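Local coordinates for protein beta-lactamase (Sphaerobacter thermophilus, PDB 4EWF) that probably hydrolyses the beta-lactam ring of antibiotics to a substituted beta-amino acid, as a member of the class A beta-lactamase family, at residues A[9-14]-A[30-35]; A[235-240]-A[261-266]. All coordinates share one frame; numbering follows the deposited sequence.

Contact 1. Residues A[9-14]-A[30-35]; sequences IDWSGV and ATIVAP
Between Ile9 and Trp11, which rest on Ala34 and Ile32 respectively, Asp10 offers OD1 to two donors of Ser12. The backbone Ser12 N gives it a capping bond of 2.9 Å, nearly in line with the carboxylate C-O bond, and Ser12 OG adds a bond of 2.7 Å to Asp10 OD1 from the syn side, 30° out of the carboxylate plane. Both donors reach OD1 from the same face of its plane; the bond from Ser12 N caps the start of helix 12-22.

Across the interface everything is apolar. Ile9 puts CG1 beside its own backbone N (chi1 -60°), and the extended chain beyond brings CD1 to 3.8 Å from Ala34 CB. Trp11 CZ3 approaches Ile32 CG2 obliquely at 4.3 Å. In the first turn of the helix, Val14 and Ile32 reach toward each other tip to tip, with 4.1 Å between Val14 CG1 and Ile32 CD1. Within 9-14, Ile9 CG2 rests over one face of the Trp11 indole, 3.5 Å above the plane toward the rim, while Val14 CG2 meets the ring at its edge.

Trp11 NE1 is hydrogen-bonded to Glu38 OE1, and its ring also meets Phe40 of strand 39-42. The polar grip thus belongs to the helix start, whereas packed hydrocarbon joins the N-terminal helix to the five-stranded antiparallel sheet, as in the alpha/beta domain of class A beta-lactamases.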
ATOM      1  N   ILE A   9      24.252  -4.503   9.470  1.00 35.29           N
ATOM      2  CA  ILE A   9      23.422  -5.136   8.442  1.00 25.48           C
ATOM      3  C   ILE A   9      24.122  -5.304   7.094  1.00 28.32           C
ATOM      4  O   ILE A   9      24.683  -4.361   6.555  1.00 29.93           O
ATOM      5  CB  ILE A   9      22.095  -4.361   8.223  1.00 25.92           C
ATOM      6  CG1 ILE A   9      21.291  -4.311   9.524  1.00 32.17           C
ATOM      7  CG2 ILE A   9      21.277  -5.011   7.123  1.00 26.13           C
ATOM      8  CD1 ILE A   9      20.109  -3.368   9.467  1.00 30.38           C
ATOM      9  N   ASP A  10      24.073  -6.521   6.559  1.00 26.45           N
ATOM     10  CA  ASP A  10      24.566  -6.815   5.217  1.00 27.99           C
ATOM     11  C   ASP A  10      23.381  -6.744   4.246  1.00 23.96           C
ATOM     12  O   ASP A  10      22.518  -7.621   4.266  1.00 23.29           O
ATOM     13  CB  ASP A  10      25.186  -8.229   5.216  1.00 29.52           C
ATOM     14  CG  ASP A  10      25.813  -8.623   3.872  1.00 31.31           C
ATOM     15  OD1 ASP A  10      25.558  -7.956   2.857  1.00 25.32           O
ATOM     16  OD2 ASP A  10      26.553  -9.637   3.824  1.00 32.89           O
ATOM     17  N   TRP A  11      23.340  -5.711   3.394  1.00 20.76           N
ATOM     18  CA  TRP A  11      22.258  -5.542   2.425  1.00 23.92           C
ATOM     19  C   TRP A  11      22.525  -6.194   1.066  1.00 22.60           C
ATOM     20  O   TRP A  11      21.708  -6.069   0.160  1.00 22.51           O
ATOM     21  CB  TRP A  11      21.946  -4.056   2.178  1.00 25.09           C
ATOM     22  CG  TRP A  11      21.407  -3.317   3.362  1.00 24.87           C
ATOM     23  CD1 TRP A  11      22.077  -2.416   4.150  1.00 27.48           C
ATOM     24  CD2 TRP A  11      20.082  -3.411   3.897  1.00 20.67           C
ATOM     25  NE1 TRP A  11      21.243  -1.944   5.134  1.00 29.93           N
ATOM     26  CE2 TRP A  11      20.008  -2.533   4.996  1.00 23.68           C
ATOM     27  CE3 TRP A  11      18.940  -4.146   3.541  1.00 25.01           C
ATOM     28  CZ2 TRP A  11      18.843  -2.370   5.754  1.00 21.50           C
ATOM     29  CZ3 TRP A  11      17.779  -3.987   4.296  1.00 28.65           C
ATOM     30  CH2 TRP A  11      17.744  -3.101   5.390  1.00 28.23           C
ATOM     31  N   SER A  12      23.659  -6.869   0.914  1.00 22.47           N
ATOM     32  CA  SER A  12      24.024  -7.433  -0.388  1.00 26.55           C
ATOM     33  C   SER A  12      22.968  -8.380  -0.967  1.00 24.98           C
ATOM     34  O   SER A  12      22.795  -8.441  -2.181  1.00 25.95           O
ATOM     35  CB  SER A  12      25.394  -8.132  -0.328  1.00 26.10           C
ATOM     36  OG  SER A  12      25.334  -9.295   0.473  1.00 26.24           O
ATOM     37  N   GLY A  13      22.263  -9.118  -0.110  1.00 23.17           N
ATOM     38  CA  GLY A  13      21.224 -10.022  -0.578  1.00 17.23           C
ATOM     39  C   GLY A  13      20.021  -9.262  -1.110  1.00 25.09           C
ATOM     40  O   GLY A  13      19.433  -9.627  -2.124  1.00 22.62           O
ATOM     41  N   VAL A  14      19.654  -8.183  -0.427  1.00 20.37           N
ATOM     42  CA  VAL A  14      18.589  -7.321  -0.908  1.00 18.71           C
ATOM     43  C   VAL A  14      18.982  -6.681  -2.257  1.00 21.35           C
ATOM     44  O   VAL A  14      18.194  -6.665  -3.206  1.00 20.04           O
ATOM     45  CB  VAL A  14      18.258  -6.225   0.128  1.00 19.53           C
ATOM     46  CG1 VAL A  14      17.165  -5.289  -0.410  1.00 20.37           C
ATOM     47  CG2 VAL A  14      17.851  -6.862   1.449  1.00 20.11           C
ATOM     48  N   ALA A  30      12.663   0.734  -4.120  1.00 21.15           N
ATOM     49  CA  ALA A  30      12.491   0.088  -2.821  1.00 20.55           C
ATOM     50  C   ALA A  30      13.065   0.950  -1.719  1.00 24.70           C
ATOM     51  O   ALA A  30      14.196   1.438  -1.814  1.00 23.04           O
ATOM     52  CB  ALA A  30      13.169  -1.277  -2.808  1.00 21.93           C
ATOM     53  N   THR A  31      12.277   1.122  -0.668  1.00 17.59           N
ATOM     54  CA  THR A  31      12.735   1.749   0.554  1.00 21.35           C
ATOM     55  C   THR A  31      12.309   0.825   1.684  1.00 19.98           C
ATOM     56  O   THR A  31      11.132   0.541   1.852  1.00 19.28           O
ATOM     57  CB  THR A  31      12.119   3.163   0.727  1.00 20.32           C
ATOM     58  OG1 THR A  31      12.590   4.010  -0.327  1.00 25.95           O
ATOM     59  CG2 THR A  31      12.524   3.774   2.062  1.00 16.74           C
ATOM     60  N   ILE A  32      13.277   0.340   2.448  1.00 19.02           N
ATOM     61  CA  ILE A  32      13.015  -0.674   3.445  1.00 18.76           C
ATOM     62  C   ILE A  32      13.645  -0.212   4.731  1.00 22.16           C
ATOM     63  O   ILE A  32      14.838   0.078   4.771  1.00 22.32           O
ATOM     64  CB  ILE A  32      13.609  -2.031   3.014  1.00 20.97           C
ATOM     65  CG1 ILE A  32      12.896  -2.538   1.753  1.00 25.67           C
ATOM     66  CG2 ILE A  32      13.542  -3.049   4.177  1.00 20.32           C
ATOM     67  CD1 ILE A  32      13.638  -3.642   1.010  1.00 24.77           C
ATOM     68  N   VAL A  33      12.847  -0.108   5.781  1.00 19.19           N
ATOM     69  CA  VAL A  33      13.373   0.411   7.029  1.00 17.81           C
ATOM     70  C   VAL A  33      13.487  -0.682   8.072  1.00 22.06           C
ATOM     71  O   VAL A  33      12.490  -1.291   8.443  1.00 22.79           O
ATOM     72  CB  VAL A  33      12.495   1.548   7.585  1.00 21.34           C
ATOM     73  CG1 VAL A  33      13.171   2.180   8.796  1.00 24.68           C
ATOM     74  CG2 VAL A  33      12.228   2.594   6.491  1.00 19.34           C
ATOM     75  N   ALA A  34      14.708  -0.921   8.550  1.00 21.89           N
ATOM     76  CA  ALA A  34      14.946  -1.942   9.560  1.00 22.62           C
ATOM     77  C   ALA A  34      14.423  -1.477  10.908  1.00 28.46           C
ATOM     78  O   ALA A  34      14.265  -0.278  11.136  1.00 34.57           O
ATOM     79  CB  ALA A  34      16.452  -2.254   9.661  1.00 26.84           C
ATOM     80  N   PRO A  35      14.168  -2.428  11.812  1.00 34.01           N
ATOM     81  CA  PRO A  35      13.770  -2.138  13.188  1.00 38.03           C
ATOM     82  C   PRO A  35      14.596  -1.009  13.798  1.00 44.38           C
ATOM     83  O   PRO A  35      14.036  -0.087  14.394  1.00 51.89           O
ATOM     84  CB  PRO A  35      14.059  -3.451  13.901  1.00 38.80           C
ATOM     85  CG  PRO A  35      13.779  -4.474  12.869  1.00 36.26           C
ATOM     86  CD  PRO A  35      14.230  -3.875  11.561  1.00 37.00           C
TER

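Contact 2. Residues A[235-240]-A[261-266]; sequences GTLVVA and RAALQA
Two consecutive residues of helix 249-266, Ala263 and Leu264, share one methyl of strand residue Leu237. Following the helix from its 261 end, Arg261 O accepts a backbone bond from Gln265 N, and Ala262 O one of 2.9 Å from Ala266 N, which closes the last turn. Ala263 aims its small side chain at the strand, and CB stops 4.0 Å from Leu237 CD2. Next, Leu264 leaves the helix neither toward the strand nor away from it, but its end swings nearer: with CG beside the backbone N (chi1 -73°), CD2 comes to 3.9 Å from Leu237 CD2, and the two leucines cross obliquely. Leu237 carries CG anti to its backbone N (chi1 -175°), which directs CD2 at the side of the helix that Ala263 and Leu264 present.

All three touching residues are buried, in the packing of the C-terminal helix on the antiparallel sheet that marks the alpha/beta domain of class A beta-lactamases. Leu237 and Ala263 both lean on Ile32 of the adjacent strand 27-33, and Ala262 touches Val14 of helix 12-22. On the other face of the sheet Val238 meets helix 164-175, so strand 235-244 lies between the C-terminal helix and that one.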
ATOM      1  N   GLY A 235      10.857  -7.001  16.356  1.00 36.60           N
ATOM      2  CA  GLY A 235      10.729  -5.666  15.782  1.00 34.26           C
ATOM      3  C   GLY A 235       9.944  -5.628  14.477  1.00 33.72           C
ATOM      4  O   GLY A 235       9.427  -6.653  14.022  1.00 32.27           O
ATOM      5  N   THR A 236       9.859  -4.445  13.869  1.00 29.13           N
ATOM      6  CA  THR A 236       9.037  -4.262  12.670  1.00 27.66           C
ATOM      7  C   THR A 236       9.843  -3.798  11.461  1.00 29.16           C
ATOM      8  O   THR A 236      10.651  -2.878  11.559  1.00 28.12           O
ATOM      9  CB  THR A 236       7.896  -3.251  12.920  1.00 29.97           C
ATOM     10  OG1 THR A 236       7.014  -3.774  13.916  1.00 30.83           O
ATOM     11  CG2 THR A 236       7.099  -3.003  11.637  1.00 26.22           C
ATOM     12  N   LEU A 237       9.604  -4.444  10.325  1.00 24.31           N
ATOM     13  CA  LEU A 237      10.218  -4.072   9.069  1.00 21.28           C
ATOM     14  C   LEU A 237       9.235  -3.243   8.228  1.00 23.04           C
ATOM     15  O   LEU A 237       8.102  -3.668   7.997  1.00 22.02           O
ATOM     16  CB  LEU A 237      10.586  -5.341   8.295  1.00 18.76           C
ATOM     17  CG  LEU A 237      11.355  -5.105   6.999  1.00 26.09           C
ATOM     18  CD1 LEU A 237      12.791  -4.741   7.353  1.00 23.76           C
ATOM     19  CD2 LEU A 237      11.319  -6.341   6.124  1.00 23.50           C
ATOM     20  N   VAL A 238       9.656  -2.072   7.760  1.00 17.23           N
ATOM     21  CA  VAL A 238       8.805  -1.317   6.828  1.00 21.72           C
ATOM     22  C   VAL A 238       9.263  -1.568   5.398  1.00 21.89           C
ATOM     23  O   VAL A 238      10.444  -1.466   5.100  1.00 22.60           O
ATOM     24  CB  VAL A 238       8.828   0.198   7.121  1.00 23.33           C
ATOM     25  CG1 VAL A 238       8.054   0.963   6.064  1.00 20.75           C
ATOM     26  CG2 VAL A 238       8.269   0.478   8.521  1.00 27.24           C
ATOM     27  N   VAL A 239       8.318  -1.888   4.515  1.00 14.88           N
ATOM     28  CA  VAL A 239       8.645  -2.253   3.144  1.00 17.78           C
ATOM     29  C   VAL A 239       7.785  -1.512   2.113  1.00 18.89           C
ATOM     30  O   VAL A 239       6.571  -1.663   2.081  1.00 25.55           O
ATOM     31  CB  VAL A 239       8.475  -3.774   2.929  1.00 17.86           C
ATOM     32  CG1 VAL A 239       8.734  -4.146   1.453  1.00 17.45           C
ATOM     33  CG2 VAL A 239       9.393  -4.536   3.882  1.00 20.96           C
ATOM     34  N   ALA A 240       8.424  -0.712   1.274  1.00 19.36           N
ATOM     35  CA  ALA A 240       7.719  -0.064   0.171  1.00 18.71           C
ATOM     36  C   ALA A 240       8.448  -0.392  -1.136  1.00 23.73           C
ATOM     37  O   ALA A 240       9.543   0.106  -1.395  1.00 21.31           O
ATOM     38  CB  ALA A 240       7.640   1.456   0.404  1.00 20.94           C
ATOM     39  N   ARG A 261      11.904 -11.080   1.458  1.00 21.01           N
ATOM     40  CA  ARG A 261      12.546 -12.172   2.160  1.00 24.05           C
ATOM     41  C   ARG A 261      14.004 -11.849   2.506  1.00 18.82           C
ATOM     42  O   ARG A 261      14.461 -12.109   3.627  1.00 22.06           O
ATOM     43  CB  ARG A 261      12.483 -13.446   1.327  1.00 25.22           C
ATOM     44  CG  ARG A 261      13.021 -14.642   2.066  1.00 36.55           C
ATOM     45  CD  ARG A 261      13.970 -15.432   1.205  1.00 50.15           C
ATOM     46  NE  ARG A 261      13.329 -16.583   0.597  1.00 53.43           N
ATOM     47  CZ  ARG A 261      13.287 -16.810  -0.713  1.00 64.80           C
ATOM     48  NH1 ARG A 261      12.686 -17.899  -1.184  1.00 66.03           N
ATOM     49  NH2 ARG A 261      13.853 -15.953  -1.552  1.00 65.54           N
ATOM     50  N   ALA A 262      14.733 -11.315   1.527  1.00 19.87           N
ATOM     51  CA  ALA A 262      16.131 -10.987   1.721  1.00 25.32           C
ATOM     52  C   ALA A 262      16.254  -9.914   2.799  1.00 24.02           C
ATOM     53  O   ALA A 262      17.203  -9.907   3.557  1.00 21.57           O
ATOM     54  CB  ALA A 262      16.752 -10.496   0.408  1.00 21.60           C
ATOM     55  N   ALA A 263      15.285  -9.002   2.851  1.00 22.09           N
ATOM     56  CA  ALA A 263      15.305  -7.942   3.860  1.00 19.52           C
ATOM     57  C   ALA A 263      15.042  -8.495   5.265  1.00 20.58           C
ATOM     58  O   ALA A 263      15.675  -8.072   6.244  1.00 21.15           O
ATOM     59  CB  ALA A 263      14.293  -6.835   3.502  1.00 18.27           C
ATOM     60  N   LEU A 264      14.135  -9.467   5.359  1.00 21.27           N
ATOM     61  CA  LEU A 264      13.846 -10.112   6.637  1.00 22.68           C
ATOM     62  C   LEU A 264      15.085 -10.837   7.173  1.00 27.58           C
ATOM     63  O   LEU A 264      15.399 -10.760   8.366  1.00 20.80           O
ATOM     64  CB  LEU A 264      12.658 -11.080   6.510  1.00 21.32           C
ATOM     65  CG  LEU A 264      11.246 -10.474   6.376  1.00 26.36           C
ATOM     66  CD1 LEU A 264      10.248 -11.527   5.884  1.00 26.32           C
ATOM     67  CD2 LEU A 264      10.749  -9.864   7.694  1.00 25.10           C
ATOM     68  N   GLN A 265      15.783 -11.539   6.288  1.00 21.26           N
ATOM     69  CA  GLN A 265      17.042 -12.191   6.661  1.00 22.60           C
ATOM     70  C   GLN A 265      18.117 -11.172   7.048  1.00 20.47           C
ATOM     71  O   GLN A 265      18.813 -11.337   8.051  1.00 22.55           O
ATOM     72  CB  GLN A 265      17.541 -13.083   5.516  1.00 26.05           C
ATOM     73  CG  GLN A 265      16.632 -14.290   5.217  1.00 29.42           C
ATOM     74  CD  GLN A 265      16.979 -14.973   3.899  1.00 32.52           C
ATOM     75  OE1 GLN A 265      17.822 -14.493   3.140  1.00 39.21           O
ATOM     76  NE2 GLN A 265      16.324 -16.091   3.620  1.00 28.86           N
ATOM     77  N   ALA A 266      18.252 -10.106   6.256  1.00 24.57           N
ATOM     78  CA  ALA A 266      19.321  -9.126   6.501  1.00 24.73           C
ATOM     79  C   ALA A 266      19.199  -8.458   7.883  1.00 28.48           C
ATOM     80  O   ALA A 266      20.200  -8.188   8.540  1.00 25.77           O
ATOM     81  CB  ALA A 266      19.356  -8.060   5.384  1.00 23.44           C
TER

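In the fold
From the N terminus, the chain enters helix 12-22, turns back into strand 27-33, and contact 1 closes that loop. Contact 2 opens much later, when strand 235-244, the last strand in sequence and the middle one of the five-stranded antiparallel sheet, leads round to helix 249-266. The two loops follow in series, neither enclosing nor crossing the other, yet meet in space, their centres about 7 Å apart. Strands 27-33 and 235-244 are neighbours, with probable hydrogen bonds from Val33 N to Val238 O and from Thr31 N to Ala240 O, while Asp10 O packs against Ala266 CB. The N- and C-terminal helices thus pack together on one face of the sheet, as in class A beta-lactamases.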